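Local coordinates for Serine/threonine-protein kinase BRSK1 (PDB 5IRI) that phosphorylates serine and threonine residues of protein substrates and carries a C-terminal KA1 domain that probably takes part in its auto-inhibition, at residues Phe102-Ser106 / Gly107-Arg111; Lys113-Val116 / Glu117-Ala121. All coordinates share one frame; numbering follows the deposited sequence.

Interaction 1: Phe102-Ser106 / Gly107-Arg111; sequences FTLIS and GPSRR
The flat group at this turn is the peptide unit that joins Gly107 to Pro108, and the side chain of Leu104 lies off one of its faces. Neither methyl is centred over the plane. Both are displaced toward its oxygen edge, with Leu104 CD2 4.1 Å from Gly107 O and approaching it obliquely from above the plane. The same methyl reaches on to the first turn of the helix, where CD2 lies 4.2 Å from Ser109 CA and 4.5 Å from Ser109 OG. Leu104 gets there because its CG stands opposite the backbone N (chi1 -180°), which carries the branch toward the Gly107 carbonyl and the start of the helix. No hydrogen bond links 102-106 to 107-111, so across this corner the contact consists of a leucine methyl set against the carbonyl oxygen of Gly107 and the backbone of Ser109.

The backbone makes the corner in two steps. Ile105 and Ser106 both face Arg72 in a classic beta bulge at the end of the strand, and Gly107 then takes a positive phi of 113°, a conformation used mainly by glycine. Ser106 turns its CB outward, away from 107-111, and its side chain packs on Arg72. Pro108 occupies the N-cap position and starts helix 109-124 with a ring in place of a polar capping group.

This is a strand-to-helix connection within the KA1 fold, linking the last strand in chain order to the C-terminal helix. Strand 98-106 runs between strands 17-22 and 71-79. Leu104 also touches Phe112 of the helix and Val71 of strand 71-79, while Pro108 covers Val71 from the turn. Farther back along the strand, Phe102 is buried and touches Val75 of strand 71-79 as well as Phe112, Val116 and Ile119 of the helix.

Interaction 2: Lys113-Val116 / Glu117-Ala121; sequences KRVV and ETIQA
Lys113 and Arg114 both reach the carboxylate of Glu117, one turn further along the C-terminal helix of the KA1 fold, and the three form a salt-bridge network of the i to i+4 and i to i+3 kind. The two basic side chains approach differently. Lys113 slants across the glutamate, its chain bent at chi2 and chi3, and brings NZ to 2.6 Å from Glu117 OE2 on the lone pair turned away from the other oxygen. Arg114 instead runs alongside Glu117 in the same direction. Its guanidinium meets OE1 edge-on, with the two planes 24° apart and NE at 3.6 Å, a looser ion pair. Each carboxylate oxygen thus has its own basic partner, which would be expected to favour the ionised glutamate; a long, weak pair with Asp13 also draws on Lys113.

Other sides of the helix face the sheet. Val115 and Ile119, the apolar pair away from the charges, lie side by side, CG1 4.1 Å from CD1, and both pack on Phe73 of strand 71-79. The side chains of Val116 and Gln120 run across each other, CG1 of Val116 4.1 Å from CG of Gln120, and both touch Ile18 of strand 17-22, while the amide oxygen of Gln120 is hydrogen-bonded to Ser11. The helix is therefore amphipathic, with its charged network toward the outside and its valines and isoleucine against the sheet.

Thr118 returns its hydroxyl to the backbone. With chi1 at -51° OG1 stands beside its own N, and Arg114 O accepts both groups from opposite faces of its carbonyl plane: Thr118 N at 3.0 Å and Thr118 OG1 at 2.8 Å.

Interactions 1 and 2 follow one another along the chain with their centres about 12 Å apart. Interaction 1 makes the corner that carries strand 98-106 into helix 109-124, and interaction 2 is local to that helix, further along it. They also meet directly: the ring of Phe102, on the strand, has Val116 CG1 over one face, 3.7 Å from its CD1, and Ile119 CG2 near its edge, 3.5 Å from CZ. The turn thus brings the helix back over the strand that leads into it, and these contacts of Phe102 with Val116 and Ile119 pack the helix on the sheet. Both interactions belong to the KA1 domain, at its last strand in chain order and its C-terminal helix.

Interaction 1: Phe102-Ser106 / Gly107-Arg111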
loop_
_atom_site.group_PDB
_atom_site.type_symbol
_atom_site.label_atom_id
_atom_site.label_comp_id
_atom_site.label_asym_id
_atom_site.label_seq_id
_atom_site.Cartn_x
_atom_site.Cartn_y
_atom_site.Cartn_z
ATOM N N PHE A 102 -4.267 0.680 -3.783
ATOM C CA PHE A 102 -2.866 0.336 -4.025
ATOM C C PHE A 102 -2.703 0.130 -5.523
ATOM O O PHE A 102 -3.269 -0.808 -6.090
ATOM C CB PHE A 102 -2.450 -0.928 -3.275
ATOM C CG PHE A 102 -2.466 -0.788 -1.797
ATOM C CD1 PHE A 102 -3.613 -1.056 -1.075
ATOM C CD2 PHE A 102 -1.334 -0.407 -1.114
ATOM C CE1 PHE A 102 -3.644 -0.933 0.305
ATOM C CE2 PHE A 102 -1.359 -0.285 0.272
ATOM C CZ PHE A 102 -2.527 -0.551 0.977
ATOM N N THR A 103 -1.919 0.980 -6.163
ATOM C CA THR A 103 -1.816 0.987 -7.614
ATOM C C THR A 103 -0.399 0.648 -8.034
ATOM O O THR A 103 0.552 1.331 -7.636
ATOM C CB THR A 103 -2.192 2.343 -8.179
ATOM O OG1 THR A 103 -3.388 2.806 -7.545
ATOM C CG2 THR A 103 -2.409 2.229 -9.649
ATOM N N LEU A 104 -0.262 -0.385 -8.850
ATOM C CA LEU A 104 1.055 -0.810 -9.293
ATOM C C LEU A 104 1.541 0.117 -10.397
ATOM O O LEU A 104 0.827 0.348 -11.374
ATOM C CB LEU A 104 1.002 -2.255 -9.771
ATOM C CG LEU A 104 2.291 -2.876 -10.273
ATOM C CD1 LEU A 104 3.389 -2.743 -9.241
ATOM C CD2 LEU A 104 2.022 -4.325 -10.586
ATOM N N ILE A 105 2.736 0.672 -10.217
ATOM C CA ILE A 105 3.385 1.514 -11.213
ATOM C C ILE A 105 4.361 0.707 -12.052
ATOM O O ILE A 105 4.368 0.801 -13.279
ATOM C CB ILE A 105 4.085 2.718 -10.536
ATOM C CG1 ILE A 105 3.062 3.626 -9.851
ATOM C CG2 ILE A 105 4.850 3.539 -11.533
ATOM C CD1 ILE A 105 3.689 4.792 -9.130
ATOM N N SER A 106 5.181 -0.111 -11.400
ATOM C CA SER A 106 6.173 -0.892 -12.118
ATOM C C SER A 106 6.711 -1.974 -11.191
ATOM O O SER A 106 6.747 -1.797 -9.967
ATOM C CB SER A 106 7.311 0.002 -12.639
ATOM O OG SER A 106 8.177 0.418 -11.587
ATOM N N GLY A 107 7.118 -3.102 -11.787
ATOM C CA GLY A 107 7.695 -4.194 -11.037
ATOM C C GLY A 107 6.851 -5.455 -11.011
ATOM O O GLY A 107 5.762 -5.540 -11.595
ATOM N N PRO A 108 7.352 -6.468 -10.308
ATOM C CA PRO A 108 6.714 -7.787 -10.342
ATOM C C PRO A 108 5.381 -7.805 -9.610
ATOM O O PRO A 108 5.293 -7.477 -8.424
ATOM C CB PRO A 108 7.739 -8.688 -9.660
ATOM C CG PRO A 108 8.534 -7.769 -8.825
ATOM C CD PRO A 108 8.628 -6.501 -9.583
ATOM N N SER A 109 4.349 -8.228 -10.340
ATOM C CA SER A 109 2.992 -8.293 -9.814
ATOM C C SER A 109 2.914 -9.089 -8.511
ATOM O O SER A 109 2.215 -8.699 -7.569
ATOM C CB SER A 109 2.091 -8.903 -10.883
ATOM O OG SER A 109 0.741 -8.602 -10.640
ATOM N N ARG A 110 3.642 -10.197 -8.420
ATOM C CA ARG A 110 3.476 -11.065 -7.261
ATOM C C ARG A 110 4.058 -10.440 -5.996
ATOM O O ARG A 110 3.438 -10.496 -4.926
ATOM C CB ARG A 110 4.087 -12.439 -7.540
ATOM C CG ARG A 110 3.188 -13.313 -8.423
ATOM C CD ARG A 110 1.750 -13.351 -7.874
ATOM N NE ARG A 110 0.781 -14.013 -8.755
ATOM C CZ ARG A 110 -0.132 -13.376 -9.488
ATOM N NH1 ARG A 110 -0.206 -12.047 -9.466
ATOM N NH2 ARG A 110 -0.977 -14.067 -10.248
ATOM N N ARG A 111 5.254 -9.846 -6.078
ATOM C CA ARG A 111 5.755 -9.218 -4.863
ATOM C C ARG A 111 4.994 -7.944 -4.537
ATOM O O ARG A 111 5.053 -7.472 -3.400
ATOM C CB ARG A 111 7.247 -8.933 -4.949
ATOM C CG ARG A 111 7.856 -8.947 -3.567
ATOM C CD ARG A 111 9.326 -9.304 -3.561
ATOM N NE ARG A 111 9.621 -10.622 -4.105
ATOM C CZ ARG A 111 10.841 -11.150 -4.130
ATOM N NH1 ARG A 111 11.872 -10.469 -3.632
ATOM N NH2 ARG A 111 11.029 -12.362 -4.647
#

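Interaction 2: Lys113-Val116 / Glu117-Ala121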
loop_
_atom_site.group_PDB
_atom_site.type_symbol
_atom_site.label_atom_id
_atom_site.label_comp_id
_atom_site.label_asym_id
_atom_site.label_seq_id
_atom_site.Cartn_x
_atom_site.Cartn_y
_atom_site.Cartn_z
ATOM N N LYS A 113 1.691 -7.919 -4.385
ATOM C CA LYS A 113 0.639 -8.400 -3.489
ATOM C C LYS A 113 1.155 -8.652 -2.075
ATOM O O LYS A 113 0.454 -8.347 -1.107
ATOM C CB LYS A 113 -0.008 -9.664 -4.056
ATOM C CG LYS A 113 -1.541 -9.588 -4.174
ATOM C CD LYS A 113 -2.280 -10.487 -3.156
ATOM C CE LYS A 113 -3.472 -9.781 -2.462
ATOM N NZ LYS A 113 -4.038 -10.572 -1.318
ATOM N N ARG A 114 2.373 -9.196 -1.925
ATOM C CA ARG A 114 2.910 -9.458 -0.583
ATOM C C ARG A 114 3.164 -8.166 0.188
ATOM O O ARG A 114 2.917 -8.100 1.398
ATOM C CB ARG A 114 4.222 -10.247 -0.649
ATOM C CG ARG A 114 4.221 -11.533 -1.447
ATOM C CD ARG A 114 3.185 -12.520 -0.944
ATOM N NE ARG A 114 2.118 -12.663 -1.926
ATOM C CZ ARG A 114 2.213 -13.418 -3.015
ATOM N NH1 ARG A 114 1.201 -13.485 -3.875
ATOM N NH2 ARG A 114 3.323 -14.107 -3.244
ATOM N N VAL A 115 3.729 -7.158 -0.477
ATOM C CA VAL A 115 3.917 -5.857 0.156
ATOM C C VAL A 115 2.574 -5.275 0.563
ATOM O O VAL A 115 2.395 -4.799 1.691
ATOM C CB VAL A 115 4.661 -4.907 -0.792
ATOM C CG1 VAL A 115 4.813 -3.559 -0.141
ATOM C CG2 VAL A 115 6.006 -5.481 -1.174
ATOM N N VAL A 116 1.609 -5.303 -0.356
ATOM C CA VAL A 116 0.303 -4.730 -0.063
ATOM C C VAL A 116 -0.356 -5.482 1.081
ATOM O O VAL A 116 -0.984 -4.881 1.964
ATOM C CB VAL A 116 -0.568 -4.729 -1.327
ATOM C CG1 VAL A 116 -1.997 -4.414 -0.985
ATOM C CG2 VAL A 116 -0.046 -3.709 -2.290
ATOM N N GLU A 117 -0.197 -6.808 1.099
ATOM C CA GLU A 117 -0.779 -7.614 2.169
ATOM C C GLU A 117 -0.215 -7.202 3.514
ATOM O O GLU A 117 -0.964 -6.921 4.462
ATOM C CB GLU A 117 -0.523 -9.098 1.913
ATOM C CG GLU A 117 -1.574 -9.721 1.040
ATOM C CD GLU A 117 -1.135 -11.034 0.450
ATOM O OE1 GLU A 117 0.021 -11.460 0.702
ATOM O OE2 GLU A 117 -1.964 -11.633 -0.267
ATOM N N THR A 118 1.112 -7.165 3.610
ATOM C CA THR A 118 1.745 -6.611 4.793
ATOM C C THR A 118 1.107 -5.287 5.192
ATOM O O THR A 118 0.800 -5.070 6.369
ATOM C CB THR A 118 3.231 -6.448 4.527
ATOM O OG1 THR A 118 3.745 -7.690 4.020
ATOM C CG2 THR A 118 3.952 -6.054 5.799
ATOM N N ILE A 119 0.837 -4.415 4.214
ATOM C CA ILE A 119 0.304 -3.097 4.533
ATOM C C ILE A 119 -1.123 -3.205 5.051
ATOM O O ILE A 119 -1.463 -2.630 6.091
ATOM C CB ILE A 119 0.398 -2.174 3.311
ATOM C CG1 ILE A 119 1.852 -1.990 2.890
ATOM C CG2 ILE A 119 -0.183 -0.842 3.621
ATOM C CD1 ILE A 119 1.998 -1.190 1.627
ATOM N N GLN A 120 -1.986 -3.930 4.337
ATOM C CA GLN A 120 -3.347 -4.124 4.832
ATOM C C GLN A 120 -3.365 -4.718 6.231
ATOM O O GLN A 120 -4.283 -4.439 7.008
ATOM C CB GLN A 120 -4.127 -5.036 3.899
ATOM C CG GLN A 120 -4.254 -4.542 2.489
ATOM C CD GLN A 120 -5.251 -5.361 1.703
ATOM O OE1 GLN A 120 -5.371 -6.562 1.902
ATOM N NE2 GLN A 120 -5.986 -4.710 0.818
ATOM N N ALA A 121 -2.374 -5.547 6.563
ATOM C CA ALA A 121 -2.358 -6.190 7.870
ATOM C C ALA A 121 -2.257 -5.169 8.989
ATOM O O ALA A 121 -2.975 -5.264 9.987
ATOM C CB ALA A 121 -1.206 -7.185 7.942
#